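PDB 4R6H: solute binding protein MsmE from Bacillus subtilis subsp. subtilis str. 168, which binds melibiose, raffinose and stachyose and serves as the solute-binding component of the MelEDC-MsmX ABC transporter that imports these sugars. Local coordinates for residues P333-P346 against L349-Y362. Residues are numbered along the deposited sequence; the frame is centred on the assembly and turned at random.
Sequences PANAKQMAEATSLP and LTNVKADIFYANDY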
loop_
_atom_site.group_PDB
_atom_site.type_symbol
_atom_site.label_atom_id
_atom_site.label_comp_id
_atom_site.label_asym_id
_atom_site.label_seq_id
_atom_site.Cartn_x
_atom_site.Cartn_y
_atom_site.Cartn_z
ATOM N N PRO A 333 18.504 -14.382 -5.238
ATOM C CA PRO A 333 17.793 -14.582 -3.970
ATOM C C PRO A 333 18.411 -13.930 -2.725
ATOM O O PRO A 333 17.689 -13.356 -1.920
ATOM C CB PRO A 333 17.786 -16.108 -3.809
ATOM C CG PRO A 333 17.888 -16.631 -5.204
ATOM C CD PRO A 333 18.675 -15.623 -6.005
ATOM N N ALA A 334 19.720 -13.967 -2.542
ATOM C CA ALA A 334 20.292 -13.353 -1.363
ATOM C C ALA A 334 20.068 -11.868 -1.364
ATOM O O ALA A 334 19.769 -11.279 -0.320
ATOM C CB ALA A 334 21.781 -13.635 -1.224
ATOM N N ASN A 335 20.218 -11.240 -2.545
ATOM C CA ASN A 335 19.974 -9.803 -2.648
ATOM C C ASN A 335 18.495 -9.429 -2.473
ATOM O O ASN A 335 18.159 -8.448 -1.788
ATOM C CB ASN A 335 20.497 -9.266 -3.971
ATOM C CG ASN A 335 22.009 -9.434 -4.107
ATOM O OD1 ASN A 335 22.716 -9.459 -3.110
ATOM N ND2 ASN A 335 22.499 -9.518 -5.326
ATOM N N ALA A 336 17.627 -10.203 -3.076
ATOM C CA ALA A 336 16.188 -9.937 -2.961
ATOM C C ALA A 336 15.725 -10.113 -1.543
ATOM O O ALA A 336 14.898 -9.338 -1.064
ATOM C CB ALA A 336 15.395 -10.821 -3.895
ATOM N N LYS A 337 16.290 -11.086 -0.836
ATOM C CA LYS A 337 15.927 -11.296 0.572
ATOM C C LYS A 337 16.364 -10.115 1.427
ATOM O O LYS A 337 15.598 -9.569 2.244
ATOM C CB LYS A 337 16.543 -12.613 1.084
ATOM C CG LYS A 337 16.215 -12.970 2.528
ATOM C CD LYS A 337 16.843 -14.317 2.860
ATOM C CE LYS A 337 16.469 -14.822 4.237
ATOM N NZ LYS A 337 17.101 -14.052 5.332
ATOM N N GLN A 338 17.610 -9.674 1.222
ATOM C CA GLN A 338 18.144 -8.541 1.939
ATOM C C GLN A 338 17.338 -7.263 1.732
ATOM O O GLN A 338 16.944 -6.559 2.678
ATOM C CB GLN A 338 19.621 -8.360 1.590
ATOM C CG GLN A 338 20.289 -7.238 2.330
ATOM C CD GLN A 338 21.749 -7.108 1.944
ATOM O OE1 GLN A 338 22.265 -7.928 1.204
ATOM N NE2 GLN A 338 22.383 -6.047 2.408
ATOM N N MET A 339 17.073 -6.950 0.465
ATOM C CA MET A 339 16.308 -5.749 0.175
ATOM C C MET A 339 14.888 -5.825 0.752
ATOM O O MET A 339 14.426 -4.883 1.365
ATOM C CB MET A 339 16.293 -5.473 -1.316
ATOM C CG MET A 339 15.741 -4.133 -1.723
ATOM S SD MET A 339 16.801 -2.731 -1.263
ATOM C CE MET A 339 15.916 -2.005 0.114
ATOM N N ALA A 340 14.212 -6.965 0.570
ATOM C CA ALA A 340 12.864 -7.110 1.099
ATOM C C ALA A 340 12.813 -6.955 2.610
ATOM O O ALA A 340 11.950 -6.238 3.143
ATOM C CB ALA A 340 12.266 -8.439 0.649
ATOM N N GLU A 341 13.748 -7.589 3.305
ATOM C CA GLU A 341 13.776 -7.436 4.752
ATOM C C GLU A 341 13.939 -5.985 5.226
ATOM O O GLU A 341 13.350 -5.554 6.211
ATOM C CB GLU A 341 14.864 -8.335 5.342
ATOM C CG GLU A 341 14.451 -9.797 5.293
ATOM C CD GLU A 341 15.508 -10.794 5.740
ATOM O OE1 GLU A 341 16.580 -10.383 6.230
ATOM O OE2 GLU A 341 15.255 -12.012 5.593
ATOM N N ALA A 342 14.728 -5.207 4.512
ATOM C CA ALA A 342 14.882 -3.791 4.836
ATOM C C ALA A 342 13.588 -2.995 4.730
ATOM O O ALA A 342 13.410 -1.992 5.394
ATOM C CB ALA A 342 15.944 -3.179 3.963
ATOM N N THR A 343 12.682 -3.458 3.855
ATOM C CA THR A 343 11.386 -2.850 3.641
ATOM C C THR A 343 10.270 -3.418 4.517
ATOM O O THR A 343 9.120 -2.928 4.447
ATOM C CB THR A 343 10.905 -2.996 2.169
ATOM O OG1 THR A 343 10.463 -4.345 1.907
ATOM C CG2 THR A 343 12.012 -2.586 1.174
ATOM N N SER A 344 10.592 -4.455 5.288
ATOM C CA SER A 344 9.650 -5.140 6.181
ATOM C C SER A 344 8.488 -5.789 5.449
ATOM O O SER A 344 7.423 -6.004 6.030
ATOM C CB SER A 344 9.146 -4.208 7.298
ATOM O OG SER A 344 10.277 -3.733 8.052
ATOM N N LEU A 345 8.705 -6.166 4.189
ATOM C CA LEU A 345 7.649 -6.735 3.373
ATOM C C LEU A 345 8.156 -7.917 2.621
ATOM O O LEU A 345 9.381 -8.077 2.408
ATOM C CB LEU A 345 7.128 -5.670 2.397
ATOM C CG LEU A 345 6.296 -4.529 2.938
ATOM C CD1 LEU A 345 6.050 -3.446 1.918
ATOM C CD2 LEU A 345 4.974 -5.078 3.445
ATOM N N PRO A 346 7.235 -8.760 2.126
ATOM C CA PRO A 346 7.699 -9.901 1.336
ATOM C C PRO A 346 8.341 -9.485 0.023
ATOM O O PRO A 346 8.001 -8.442 -0.547
ATOM C CB PRO A 346 6.413 -10.672 1.015
ATOM C CG PRO A 346 5.413 -10.166 1.975
ATOM C CD PRO A 346 5.781 -8.764 2.330
ATOM N N LEU A 349 9.183 -12.339 -5.352
ATOM C CA LEU A 349 9.562 -13.615 -5.967
ATOM C C LEU A 349 9.236 -14.763 -5.055
ATOM O O LEU A 349 9.425 -14.666 -3.841
ATOM C CB LEU A 349 11.039 -13.645 -6.296
ATOM C CG LEU A 349 11.570 -12.496 -7.146
ATOM C CD1 LEU A 349 13.081 -12.550 -7.203
ATOM C CD2 LEU A 349 10.936 -12.495 -8.526
ATOM N N THR A 350 8.780 -15.865 -5.644
ATOM C CA THR A 350 8.337 -17.019 -4.859
ATOM C C THR A 350 9.514 -17.806 -4.292
ATOM O O THR A 350 9.327 -18.580 -3.337
ATOM C CB THR A 350 7.500 -17.955 -5.738
ATOM O OG1 THR A 350 8.289 -18.366 -6.862
ATOM C CG2 THR A 350 6.257 -17.275 -6.186
ATOM N N ASN A 351 10.712 -17.640 -4.838
ATOM C CA ASN A 351 11.884 -18.414 -4.409
ATOM C C ASN A 351 12.642 -17.694 -3.297
ATOM O O ASN A 351 13.770 -18.055 -3.000
ATOM C CB ASN A 351 12.843 -18.696 -5.586
ATOM C CG ASN A 351 13.395 -17.424 -6.241
ATOM O OD1 ASN A 351 12.677 -16.439 -6.365
ATOM N ND2 ASN A 351 14.637 -17.458 -6.709
ATOM N N VAL A 352 12.029 -16.649 -2.739
ATOM C CA VAL A 352 12.671 -15.820 -1.725
ATOM C C VAL A 352 11.755 -15.715 -0.540
ATOM O O VAL A 352 10.606 -15.273 -0.648
ATOM C CB VAL A 352 12.906 -14.392 -2.233
ATOM C CG1 VAL A 352 13.563 -13.549 -1.145
ATOM C CG2 VAL A 352 13.732 -14.426 -3.500
ATOM N N LYS A 353 12.237 -16.123 0.620
ATOM C CA LYS A 353 11.403 -16.071 1.786
ATOM C C LYS A 353 12.046 -15.131 2.792
ATOM O O LYS A 353 12.839 -15.517 3.650
ATOM C CB LYS A 353 11.151 -17.471 2.366
ATOM C CG LYS A 353 10.212 -18.326 1.507
ATOM C CD LYS A 353 8.775 -17.834 1.672
ATOM C CE LYS A 353 7.742 -18.777 1.077
ATOM N NZ LYS A 353 6.372 -18.199 1.216
ATOM N N ALA A 354 11.679 -13.858 2.690
ATOM C CA ALA A 354 12.185 -12.809 3.557
ATOM C C ALA A 354 11.704 -13.054 4.987
ATOM O O ALA A 354 10.525 -13.324 5.196
ATOM C CB ALA A 354 11.708 -11.439 3.115
ATOM N N ASP A 355 12.628 -12.952 5.941
ATOM C CA ASP A 355 12.341 -13.168 7.347
ATOM C C ASP A 355 11.832 -11.877 7.943
ATOM O O ASP A 355 12.586 -11.067 8.467
ATOM C CB ASP A 355 13.604 -13.674 8.029
ATOM C CG ASP A 355 13.438 -13.922 9.512
ATOM O OD1 ASP A 355 12.329 -13.816 10.017
ATOM O OD2 ASP A 355 14.454 -14.180 10.194
ATOM N N ILE A 356 10.528 -11.633 7.776
ATOM C CA ILE A 356 9.898 -10.402 8.218
ATOM C C ILE A 356 8.955 -10.696 9.392
ATOM O O ILE A 356 8.499 -11.859 9.591
ATOM C CB ILE A 356 9.140 -9.685 7.052
ATOM C CG1 ILE A 356 7.965 -10.559 6.549
ATOM C CG2 ILE A 356 10.113 -9.366 5.912
ATOM C CD1 ILE A 356 7.112 -9.921 5.481
ATOM N N PHE A 357 8.591 -9.641 10.103
ATOM C CA PHE A 357 7.814 -9.791 11.328
ATOM C C PHE A 357 6.460 -10.473 11.107
ATOM O O PHE A 357 6.064 -11.371 11.899
ATOM C CB PHE A 357 7.658 -8.445 12.043
ATOM C CG PHE A 357 6.983 -8.572 13.364
ATOM C CD1 PHE A 357 5.618 -8.467 13.466
ATOM C CD2 PHE A 357 7.732 -8.788 14.501
ATOM C CE1 PHE A 357 5.011 -8.581 14.711
ATOM C CE2 PHE A 357 7.105 -8.899 15.747
ATOM C CZ PHE A 357 5.758 -8.777 15.833
ATOM N N TYR A 358 5.771 -10.109 10.028
ATOM C CA TYR A 358 4.452 -10.683 9.777
ATOM C C TYR A 358 4.474 -11.930 8.906
ATOM O O TYR A 358 3.436 -12.372 8.380
ATOM C CB TYR A 358 3.523 -9.652 9.138
ATOM C CG TYR A 358 3.200 -8.478 10.033
ATOM C CD1 TYR A 358 2.719 -8.635 11.330
ATOM C CD2 TYR A 358 3.315 -7.210 9.533
ATOM C CE1 TYR A 358 2.395 -7.516 12.105
ATOM C CE2 TYR A 358 2.991 -6.101 10.292
ATOM C CZ TYR A 358 2.525 -6.284 11.577
ATOM O OH TYR A 358 2.188 -5.165 12.380
ATOM N N ALA A 359 5.646 -12.562 8.746
ATOM C CA ALA A 359 5.707 -13.733 7.896
ATOM C C ALA A 359 4.712 -14.850 8.281
ATOM O O ALA A 359 4.115 -15.477 7.387
ATOM C CB ALA A 359 7.132 -14.310 7.898
ATOM N N ASN A 360 4.560 -15.029 9.610
ATOM C CA ASN A 360 3.620 -16.010 10.227
ATOM C C ASN A 360 2.203 -15.817 9.680
ATOM O O ASN A 360 1.558 -16.728 9.152
ATOM C CB ASN A 360 3.670 -15.956 11.795
ATOM C CG ASN A 360 3.124 -14.659 12.428
ATOM O OD1 ASN A 360 3.434 -13.510 11.996
ATOM N ND2 ASN A 360 2.315 -14.837 13.507
ATOM N N ASP A 361 1.756 -14.585 9.765
ATOM C CA ASP A 361 0.397 -14.216 9.334
ATOM C C ASP A 361 0.235 -14.296 7.843
ATOM O O ASP A 361 -0.804 -14.716 7.346
ATOM C CB ASP A 361 0.069 -12.793 9.786
ATOM C CG ASP A 361 -0.190 -12.701 11.288
ATOM O OD1 ASP A 361 -0.730 -13.677 11.895
ATOM O OD2 ASP A 361 0.097 -11.661 11.875
ATOM N N TYR A 362 1.243 -13.899 7.072
ATOM C CA TYR A 362 1.114 -14.071 5.620
ATOM C C TYR A 362 1.024 -15.571 5.198
ATOM O O TYR A 362 0.337 -15.873 4.236
ATOM C CB TYR A 362 2.187 -13.317 4.841
ATOM C CG TYR A 362 2.021 -11.797 4.887
ATOM C CD1 TYR A 362 0.791 -11.201 4.593
ATOM C CD2 TYR A 362 3.103 -10.967 5.094
ATOM C CE1 TYR A 362 0.645 -9.828 4.585
ATOM C CE2 TYR A 362 2.960 -9.603 5.103
ATOM C CZ TYR A 362 1.756 -9.024 4.820
ATOM O OH TYR A 362 1.617 -7.656 4.787
HETATM O O HOH W 1 6.536 -7.650 8.563
#
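Val352 meets the first turns of helix 333-343 with both methyl groups. CG1, anti to the backbone N (chi1 179°), lies against the helix backbone, with Val352 CG1 to Lys337 N at 3.7 Å, while Val352 CG2 packs on Ala336 CB at 4.0 Å. One turn on, Ala340 CB and Ala354 CB touch at 3.9 Å, small side chains consistent with the close approach of Lys337 CA to Ala354 CA, 5.0 Å. Beyond the helix end, Ile356 sends its CG2 branch against the backbone of Ser344 and Leu345, and its longer branch crosses the proline ring at about a right angle, with Ile356 CD1 to Pro346 CD at 3.6 Å. Tyr362 also crosses that proline at about a right angle, Tyr362 CD2 lying 4.0 Å from Pro346 CG; the tyrosine hydroxyl is hydrogen-bonded to the Lys142 carbonyl.

At the polar edge, Glu341 OE2 grips two donors. Asp355 N donates to Glu341 OE2 at 2.8 Å, nearly straight (N-H...O 165°), on the anti side and 30° out of the carboxylate plane. Lys337 and Glu341 stand one turn apart on the helix, which brings Lys337 NZ to Glu341 OE2 in a 2.8 Å salt bridge on the syn side. With Glu341 replaced by an alanine, Asp355 N would probably lose this acceptor and the Lys337 ammonium group its carboxylate partner. Farther along, one water accepts from Tyr358 N and donates to Ser344 O.

Ser344, at positive phi, ends the helix in a Schellman motif: Ser344 N bonds to Glu341 O, and Leu345 N weakly to Ala340 O. The chain returns past Pro346 toward the helix start, reverses in the type I turn Leu349-Val352, and runs through 352-356 parallel to the capped helix, joining helix 44-60 (touched by Asn335, Gln338 and Ala342) to strand 287-291 (touched by Tyr358 and Tyr362) in this solute-binding protein 1 family member.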